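Local coordinates for probable n-acetylneuraminic acid outer membrane channel protein NANC (Escherichia coli, PDB 2WJR), which forms a monomeric, weakly anion-selective outer membrane channel that lets N-acetylneuraminic acid, the commonest sialic acid of host cell surfaces, into the bacterium, at residues R5-H13 with E185-Y195. The protein carries 1 engineered substitution. Residues are numbered along the deposited sequence; the frame is centred on the assembly and turned at random.
Sequences RGGYRSGSH and EYDYLDRQGVY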
loop_
_atom_site.group_PDB
_atom_site.type_symbol
_atom_site.label_atom_id
_atom_site.label_comp_id
_atom_site.label_asym_id
_atom_site.label_seq_id
_atom_site.Cartn_x
_atom_site.Cartn_y
_atom_site.Cartn_z
ATOM N N ARG A 5 -7.866 -0.990 -10.638
ATOM C CA ARG A 5 -7.891 -2.228 -9.870
ATOM C C ARG A 5 -9.217 -2.378 -9.181
ATOM O O ARG A 5 -9.718 -1.435 -8.604
ATOM C CB ARG A 5 -6.769 -2.250 -8.818
ATOM C CG ARG A 5 -6.561 -3.599 -8.163
ATOM C CD ARG A 5 -5.537 -3.536 -7.040
ATOM N NE ARG A 5 -6.022 -2.721 -5.942
ATOM C CZ ARG A 5 -5.287 -2.285 -4.928
ATOM N NH1 ARG A 5 -4.006 -2.586 -4.845
ATOM N NH2 ARG A 5 -5.842 -1.544 -3.986
ATOM N N GLY A 6 -9.771 -3.575 -9.250
ATOM C CA GLY A 6 -10.995 -3.919 -8.512
ATOM C C GLY A 6 -10.670 -5.001 -7.506
ATOM O O GLY A 6 -9.889 -5.891 -7.800
ATOM N N GLY A 7 -11.283 -4.937 -6.327
ATOM C CA GLY A 7 -11.002 -5.905 -5.277
ATOM C C GLY A 7 -12.201 -6.277 -4.440
ATOM O O GLY A 7 -13.095 -5.461 -4.243
ATOM N N TYR A 8 -12.198 -7.518 -3.961
ATOM C CA TYR A 8 -13.210 -8.007 -3.019
ATOM C C TYR A 8 -12.565 -8.377 -1.688
ATOM O O TYR A 8 -11.587 -9.113 -1.656
ATOM C CB TYR A 8 -13.952 -9.229 -3.588
ATOM C CG TYR A 8 -14.889 -9.829 -2.552
ATOM C CD1 TYR A 8 -15.992 -9.114 -2.102
ATOM C CD2 TYR A 8 -14.635 -11.069 -1.985
ATOM C CE1 TYR A 8 -16.845 -9.633 -1.129
ATOM C CE2 TYR A 8 -15.484 -11.602 -1.010
ATOM C CZ TYR A 8 -16.584 -10.872 -0.589
ATOM O OH TYR A 8 -17.424 -11.368 0.379
ATOM N N ARG A 9 -13.145 -7.887 -0.593
ATOM C CA ARG A 9 -12.712 -8.226 0.743
ATOM C C ARG A 9 -13.736 -9.125 1.442
ATOM O O ARG A 9 -14.884 -8.713 1.617
ATOM C CB ARG A 9 -12.511 -6.958 1.552
ATOM C CG ARG A 9 -11.418 -6.062 0.986
ATOM C CD ARG A 9 -10.539 -5.642 2.102
ATOM N NE ARG A 9 -9.812 -4.405 1.903
ATOM C CZ ARG A 9 -9.362 -3.673 2.911
ATOM N NH1 ARG A 9 -9.609 -4.039 4.164
ATOM N NH2 ARG A 9 -8.698 -2.562 2.678
ATOM N N SER A 10 -13.275 -10.307 1.870
ATOM C CA SER A 10 -14.134 -11.428 2.315
ATOM C C SER A 10 -14.713 -11.239 3.718
ATOM O O SER A 10 -15.836 -11.672 3.995
ATOM C CB SER A 10 -13.343 -12.747 2.262
ATOM N N GLY A 11 -13.947 -10.616 4.605
ATOM C CA GLY A 11 -14.388 -10.378 5.980
ATOM C C GLY A 11 -15.297 -9.164 6.079
ATOM O O GLY A 11 -16.363 -9.197 6.718
ATOM N N SER A 12 -14.877 -8.091 5.427
ATOM C CA SER A 12 -15.677 -6.875 5.344
ATOM C C SER A 12 -16.849 -7.021 4.372
ATOM O O SER A 12 -17.758 -6.203 4.381
ATOM C CB SER A 12 -14.801 -5.695 4.946
ATOM O OG SER A 12 -13.914 -5.369 5.997
ATOM N N HIS A 13 -16.833 -8.063 3.554
ATOM C CA HIS A 13 -17.862 -8.257 2.534
ATOM C C HIS A 13 -18.036 -6.959 1.751
ATOM O O HIS A 13 -19.120 -6.373 1.699
ATOM C CB HIS A 13 -19.175 -8.719 3.188
ATOM C CG HIS A 13 -20.181 -9.254 2.219
ATOM N ND1 HIS A 13 -19.893 -10.263 1.326
ATOM C CD2 HIS A 13 -21.487 -8.942 2.028
ATOM C CE1 HIS A 13 -20.973 -10.536 0.614
ATOM N NE2 HIS A 13 -21.955 -9.753 1.025
ATOM N N GLU A 185 -4.187 -10.574 -7.926
ATOM C CA GLU A 185 -3.592 -10.308 -6.634
ATOM C C GLU A 185 -4.400 -10.964 -5.538
ATOM O O GLU A 185 -5.624 -10.942 -5.563
ATOM C CB GLU A 185 -3.504 -8.787 -6.415
ATOM C CG GLU A 185 -3.077 -8.344 -5.026
ATOM C CD GLU A 185 -2.964 -6.835 -4.887
ATOM O OE1 GLU A 185 -2.734 -6.348 -3.751
ATOM O OE2 GLU A 185 -3.093 -6.143 -5.907
ATOM N N TYR A 186 -3.697 -11.568 -4.593
ATOM C CA TYR A 186 -4.309 -12.038 -3.367
ATOM C C TYR A 186 -3.623 -11.336 -2.191
ATOM O O TYR A 186 -2.390 -11.288 -2.118
ATOM C CB TYR A 186 -4.209 -13.569 -3.226
ATOM C CG TYR A 186 -4.511 -14.000 -1.803
ATOM C CD1 TYR A 186 -5.826 -14.107 -1.354
ATOM C CD2 TYR A 186 -3.485 -14.245 -0.893
ATOM C CE1 TYR A 186 -6.111 -14.452 -0.039
ATOM C CE2 TYR A 186 -3.761 -14.589 0.420
ATOM C CZ TYR A 186 -5.076 -14.694 0.838
ATOM O OH TYR A 186 -5.343 -15.033 2.147
ATOM N N ASP A 187 -4.421 -10.778 -1.284
ATOM C CA ASP A 187 -3.885 -10.223 -0.049
ATOM C C ASP A 187 -4.546 -10.894 1.141
ATOM O O ASP A 187 -5.728 -11.267 1.086
ATOM C CB ASP A 187 -4.123 -8.714 0.054
ATOM C CG ASP A 187 -4.040 -8.033 -1.264
ATOM O OD1 ASP A 187 -2.922 -7.931 -1.804
ATOM O OD2 ASP A 187 -5.096 -7.610 -1.777
ATOM N N TYR A 188 -3.758 -11.069 2.190
ATOM C CA TYR A 188 -4.289 -11.388 3.497
ATOM C C TYR A 188 -4.024 -10.189 4.405
ATOM O O TYR A 188 -2.857 -9.805 4.660
ATOM C CB TYR A 188 -3.680 -12.663 4.061
ATOM C CG TYR A 188 -4.307 -12.979 5.404
ATOM C CD1 TYR A 188 -3.551 -12.961 6.569
ATOM C CD2 TYR A 188 -5.678 -13.216 5.503
ATOM C CE1 TYR A 188 -4.129 -13.224 7.806
ATOM C CE2 TYR A 188 -6.272 -13.472 6.732
ATOM C CZ TYR A 188 -5.489 -13.464 7.878
ATOM O OH TYR A 188 -6.076 -13.701 9.095
ATOM N N LEU A 189 -5.108 -9.569 4.870
ATOM C CA LEU A 189 -5.000 -8.330 5.627
ATOM C C LEU A 189 -5.224 -8.522 7.143
ATOM O O LEU A 189 -5.695 -7.618 7.833
ATOM C CB LEU A 189 -5.965 -7.317 5.038
ATOM C CG LEU A 189 -5.773 -7.086 3.536
ATOM C CD1 LEU A 189 -6.797 -6.065 3.056
ATOM C CD2 LEU A 189 -4.337 -6.613 3.200
ATOM N N ASP A 190 -4.832 -9.692 7.643
ATOM C CA ASP A 190 -4.916 -10.022 9.068
ATOM C C ASP A 190 -6.421 -10.112 9.424
ATOM O O ASP A 190 -7.274 -10.099 8.547
ATOM C CB ASP A 190 -4.178 -8.936 9.878
ATOM C CG ASP A 190 -3.658 -9.431 11.222
ATOM O OD1 ASP A 190 -4.461 -9.987 12.028
ATOM O OD2 ASP A 190 -2.458 -9.201 11.498
ATOM N N ARG A 191 -6.746 -10.209 10.700
ATOM C CA ARG A 191 -8.158 -10.251 11.094
ATOM C C ARG A 191 -8.703 -8.833 11.246
ATOM O O ARG A 191 -9.071 -8.421 12.335
ATOM C CB ARG A 191 -8.301 -11.035 12.390
ATOM C CG ARG A 191 -7.870 -12.493 12.257
ATOM C CD ARG A 191 -8.333 -13.293 13.497
ATOM N NE ARG A 191 -9.797 -13.325 13.528
ATOM C CZ ARG A 191 -10.554 -14.127 12.767
ATOM N NH1 ARG A 191 -11.888 -14.079 12.850
ATOM N NH2 ARG A 191 -9.996 -15.005 11.943
ATOM N N GLN A 192 -8.763 -8.097 10.136
ATOM C CA GLN A 192 -9.111 -6.680 10.157
ATOM C C GLN A 192 -10.422 -6.396 9.429
ATOM O O GLN A 192 -10.774 -5.228 9.199
ATOM C CB GLN A 192 -7.979 -5.842 9.543
ATOM C CG GLN A 192 -6.787 -5.695 10.460
ATOM C CD GLN A 192 -5.769 -4.676 9.970
ATOM O OE1 GLN A 192 -5.686 -3.572 10.499
ATOM N NE2 GLN A 192 -4.988 -5.046 8.949
ATOM N N GLY A 193 -11.144 -7.457 9.084
ATOM C CA GLY A 193 -12.443 -7.302 8.452
ATOM C C GLY A 193 -13.422 -6.776 9.496
ATOM O O GLY A 193 -13.321 -7.114 10.692
ATOM N N VAL A 194 -14.319 -5.907 9.042
ATOM C CA VAL A 194 -15.381 -5.346 9.869
ATOM C C VAL A 194 -16.662 -5.451 9.053
ATOM O O VAL A 194 -16.724 -4.967 7.920
ATOM C CB VAL A 194 -15.130 -3.864 10.242
ATOM C CG1 VAL A 194 -16.250 -3.336 11.147
ATOM C CG2 VAL A 194 -13.776 -3.707 10.934
ATOM N N TYR A 195 -17.661 -6.114 9.627
ATOM C CA TYR A 195 -18.954 -6.306 8.983
ATOM C C TYR A 195 -20.036 -5.960 10.002
ATOM O O TYR A 195 -20.161 -6.638 11.016
ATOM C CB TYR A 195 -19.082 -7.752 8.518
ATOM C CG TYR A 195 -20.323 -8.061 7.709
ATOM C CD1 TYR A 195 -20.590 -7.395 6.510
ATOM C CD2 TYR A 195 -21.225 -9.043 8.128
ATOM C CE1 TYR A 195 -21.731 -7.689 5.766
ATOM C CE2 TYR A 195 -22.362 -9.340 7.388
ATOM C CZ TYR A 195 -22.609 -8.660 6.214
ATOM O OH TYR A 195 -23.732 -8.962 5.478
HETATM O O HOH W 1 -1.911 -3.962 -6.739
#
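G11 of the turn after strand 2-9 meets G193, their CA atoms 4.4 Å apart, while strands 2-9 and 180-188 do not pair with each other but each pair with strand 198-212, which lies between them. At the glycines the backbones come so close that a CB on G193 would collide with G11. Beside them V194 N gives S12 OG a nearly straight hydrogen bond (3.1 Å, 169°), and S12 OG also bonds E203. S12 CA adds a CH...O contact to V194 O at 3.4 Å. Next to this pair the H13 and Y195 side chains run side by side, H13 CB 3.8 Å from Y195 CE1, with ring planes at 90°; Y8 OH and H13 ND1 are hydrogen-bonded at 2.9 Å. L189 CD1 rests over the centre of one face of the R9 guanidinium, 3.5 Å from R9 CZ, and R9 NE and NH1 form salt bridges to E16 and E203. An alanine in place of R9 is likely to leave E16 and E203 without this shared positive partner and to uncover the L189 methyl. Within the transmembrane strands, R5 NH1 and E185 OE2 form a long salt bridge of 3.8 Å, the guanidinium and carboxylate planes 75° apart, and a water donating to E185 OE2 and accepting from R5 NH1 spans the gap; R207 binds the other carboxylate oxygen, E185 OE1. Both strands thus flank strand 198-212 in the antiparallel transmembrane beta-barrel of a KdgM-family porin, and their extracellular continuations meet through S12, G193 and V194.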